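Local coordinates for protein teicoplanin pseudoaglycone deacetylases Orf2 (Actinoplanes teichomyceticus, PDB 3DFF) that is a zinc-dependent deacetylase of the PIG-L family that probably removes the acetyl group from the teicoplanin pseudoaglycone during biosynthesis of the lipoglycopeptide antibiotic, at residues A[162-167]-A[188-193]. Sequence-based numbering, arbitrary orientation.
With ZN (zinc ion), chain B.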
loop_
_atom_site.group_PDB
_atom_site.type_symbol
_atom_site.label_atom_id
_atom_site.label_comp_id
_atom_site.label_asym_id
_atom_site.label_seq_id
_atom_site.Cartn_x
_atom_site.Cartn_y
_atom_site.Cartn_z
ATOM N N PRO A 162 -5.781 5.608 -7.081
ATOM C CA PRO A 162 -6.346 4.544 -7.931
ATOM C C PRO A 162 -5.671 3.171 -7.742
ATOM O O PRO A 162 -6.341 2.119 -7.827
ATOM C CB PRO A 162 -6.084 5.054 -9.346
ATOM C CG PRO A 162 -5.921 6.544 -9.219
ATOM C CD PRO A 162 -5.447 6.837 -7.837
ATOM N N ASP A 163 -4.362 3.177 -7.518
ATOM C CA ASP A 163 -3.619 1.940 -7.329
ATOM C C ASP A 163 -4.003 1.292 -6.001
ATOM O O ASP A 163 -3.998 0.061 -5.873
ATOM C CB ASP A 163 -2.112 2.196 -7.341
ATOM C CG ASP A 163 -1.574 2.552 -8.733
ATOM O OD1 ASP A 163 -2.275 2.308 -9.737
ATOM O OD2 ASP A 163 -0.425 3.039 -8.817
ATOM N N HIS A 164 -4.299 2.117 -5.000
ATOM C CA HIS A 164 -4.742 1.607 -3.697
ATOM C C HIS A 164 -6.124 1.002 -3.807
ATOM O O HIS A 164 -6.384 -0.069 -3.242
ATOM C CB HIS A 164 -4.739 2.713 -2.641
ATOM C CG HIS A 164 -3.368 3.062 -2.150
ATOM N ND1 HIS A 164 -3.089 3.285 -0.815
ATOM C CD2 HIS A 164 -2.195 3.220 -2.814
ATOM C CE1 HIS A 164 -1.802 3.556 -0.682
ATOM N NE2 HIS A 164 -1.235 3.529 -1.879
ATOM N N GLU A 165 -7.014 1.684 -4.535
ATOM C CA GLU A 165 -8.365 1.144 -4.758
ATOM C C GLU A 165 -8.330 -0.149 -5.569
ATOM O O GLU A 165 -9.044 -1.090 -5.230
ATOM C CB GLU A 165 -9.267 2.191 -5.420
ATOM C CG GLU A 165 -9.469 3.383 -4.512
ATOM C CD GLU A 165 -10.500 4.373 -5.005
ATOM O OE1 GLU A 165 -10.872 4.334 -6.195
ATOM O OE2 GLU A 165 -10.931 5.207 -4.185
ATOM N N ALA A 166 -7.509 -0.205 -6.610
ATOM C CA ALA A 166 -7.388 -1.450 -7.409
ATOM C C ALA A 166 -6.877 -2.612 -6.561
ATOM O O ALA A 166 -7.389 -3.735 -6.662
ATOM C CB ALA A 166 -6.463 -1.228 -8.588
ATOM N N THR A 167 -5.882 -2.351 -5.715
ATOM C CA THR A 167 -5.303 -3.383 -4.862
ATOM C C THR A 167 -6.356 -3.901 -3.890
ATOM O O THR A 167 -6.535 -5.118 -3.726
ATOM C CB THR A 167 -4.103 -2.809 -4.087
ATOM O OG1 THR A 167 -3.082 -2.444 -5.033
ATOM C CG2 THR A 167 -3.550 -3.841 -3.109
ATOM N N LEU A 188 -1.478 5.014 5.835
ATOM C CA LEU A 188 -0.641 6.103 6.361
ATOM C C LEU A 188 0.431 6.525 5.365
ATOM O O LEU A 188 0.975 5.685 4.638
ATOM C CB LEU A 188 0.014 5.691 7.687
ATOM C CG LEU A 188 -0.954 5.289 8.803
ATOM C CD1 LEU A 188 -0.187 4.776 9.994
ATOM C CD2 LEU A 188 -1.805 6.488 9.225
ATOM N N PRO A 189 0.767 7.823 5.333
ATOM C CA PRO A 189 0.231 8.877 6.213
ATOM C C PRO A 189 -1.095 9.496 5.756
ATOM O O PRO A 189 -1.581 10.414 6.407
ATOM C CB PRO A 189 1.341 9.931 6.165
ATOM C CG PRO A 189 1.852 9.830 4.757
ATOM C CD PRO A 189 1.789 8.348 4.415
ATOM N N TYR A 190 -1.695 8.966 4.691
ATOM C CA TYR A 190 -2.928 9.506 4.080
ATOM C C TYR A 190 -4.006 9.844 5.092
ATOM O O TYR A 190 -4.704 10.850 4.977
ATOM C CB TYR A 190 -3.559 8.478 3.145
ATOM C CG TYR A 190 -2.925 8.306 1.793
ATOM C CD1 TYR A 190 -3.184 9.209 0.761
ATOM C CD2 TYR A 190 -2.113 7.201 1.523
ATOM C CE1 TYR A 190 -2.630 9.028 -0.504
ATOM C CE2 TYR A 190 -1.557 7.007 0.257
ATOM C CZ TYR A 190 -1.826 7.921 -0.746
ATOM O OH TYR A 190 -1.283 7.732 -1.991
ATOM N N ALA A 191 -4.168 8.969 6.075
ATOM C CA ALA A 191 -5.276 9.094 7.027
ATOM C C ALA A 191 -5.134 10.326 7.920
ATOM O O ALA A 191 -6.092 10.731 8.586
ATOM C CB ALA A 191 -5.401 7.849 7.856
ATOM N N VAL A 192 -3.943 10.907 7.951
ATOM C CA VAL A 192 -3.705 12.110 8.759
ATOM C C VAL A 192 -4.391 13.307 8.082
ATOM O O VAL A 192 -4.736 14.302 8.741
ATOM C CB VAL A 192 -2.171 12.342 8.995
ATOM C CG1 VAL A 192 -1.887 13.671 9.723
ATOM C CG2 VAL A 192 -1.577 11.191 9.789
ATOM N N PHE A 193 -4.625 13.191 6.779
ATOM C CA PHE A 193 -5.194 14.283 5.978
ATOM C C PHE A 193 -6.561 14.011 5.365
ATOM O O PHE A 193 -7.072 14.866 4.638
ATOM C CB PHE A 193 -4.267 14.656 4.819
ATOM C CG PHE A 193 -2.851 14.799 5.201
ATOM C CD1 PHE A 193 -2.396 15.966 5.816
ATOM C CD2 PHE A 193 -1.952 13.780 4.938
ATOM C CE1 PHE A 193 -1.060 16.106 6.178
ATOM C CE2 PHE A 193 -0.620 13.906 5.294
ATOM C CZ PHE A 193 -0.169 15.076 5.917
HETATM ZN ZN ZN B . 0.855 3.883 -2.158
HETATM O O HOH W 1 0.364 5.794 -2.507
HETATM O O HOH W 2 2.865 4.479 -1.922
#
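A single pair of aromatic rings, one of them a zinc ligand, makes the whole contact, and a second link runs from the histidine through zinc and one of its waters to the tyrosine OH. Tyr-190 is modelled in two conformers; the ring pair and the bond to water are described for one of them. It turns its ring edge toward the face of His-164 in an offset edge-to-face pair, the planes at 71° and the centroids 5.3 Å apart. The closest atoms are CE2 of Tyr-190 and CE1 of His-164, at 3.6 Å, and the phenol OH lies over that imidazole face. The two side chains approach from opposite directions, bridging backbones whose CA atoms at His-164 and Tyr-190 stay 11.2 Å apart. With CG anti to the carbonyl carbon (chi1 -76°), the His-164 ring extends from the helix toward the metal and Tyr-190. Zinc, 2.1 Å from NE2 of His-164, and Asp-187, hydrogen-bonded to ND1, together fix the ring's rotation. One water on the zinc, 2.0 Å from the metal, lies in the plane of the Tyr-190 ring and is hydrogen-bonded to its OH at 2.6 Å. In this conformer the tyrosine is a second-shell residue. His-16 and Asp-19 complete the protein ligands, the His-Asp-His site characteristic of PIG-L deacetylases; a second water also binds the metal. Next in the chain, buried Asp-163 pairs with Arg-101, and its OD2 bonds NE2 of His-16, whose ND1 is on the zinc, probably orienting that ligand. A cis peptide bond precedes Pro-189 in the turn presenting the tyrosine. His-164 lies in the first turn of helix 162-178, the helix of a beta-alpha-beta crossover between adjacent parallel strands 151-155 and 182-185; the loop after the second strand carries Tyr-190, while Leu-188 and Pro-189 pack against helix 243-254.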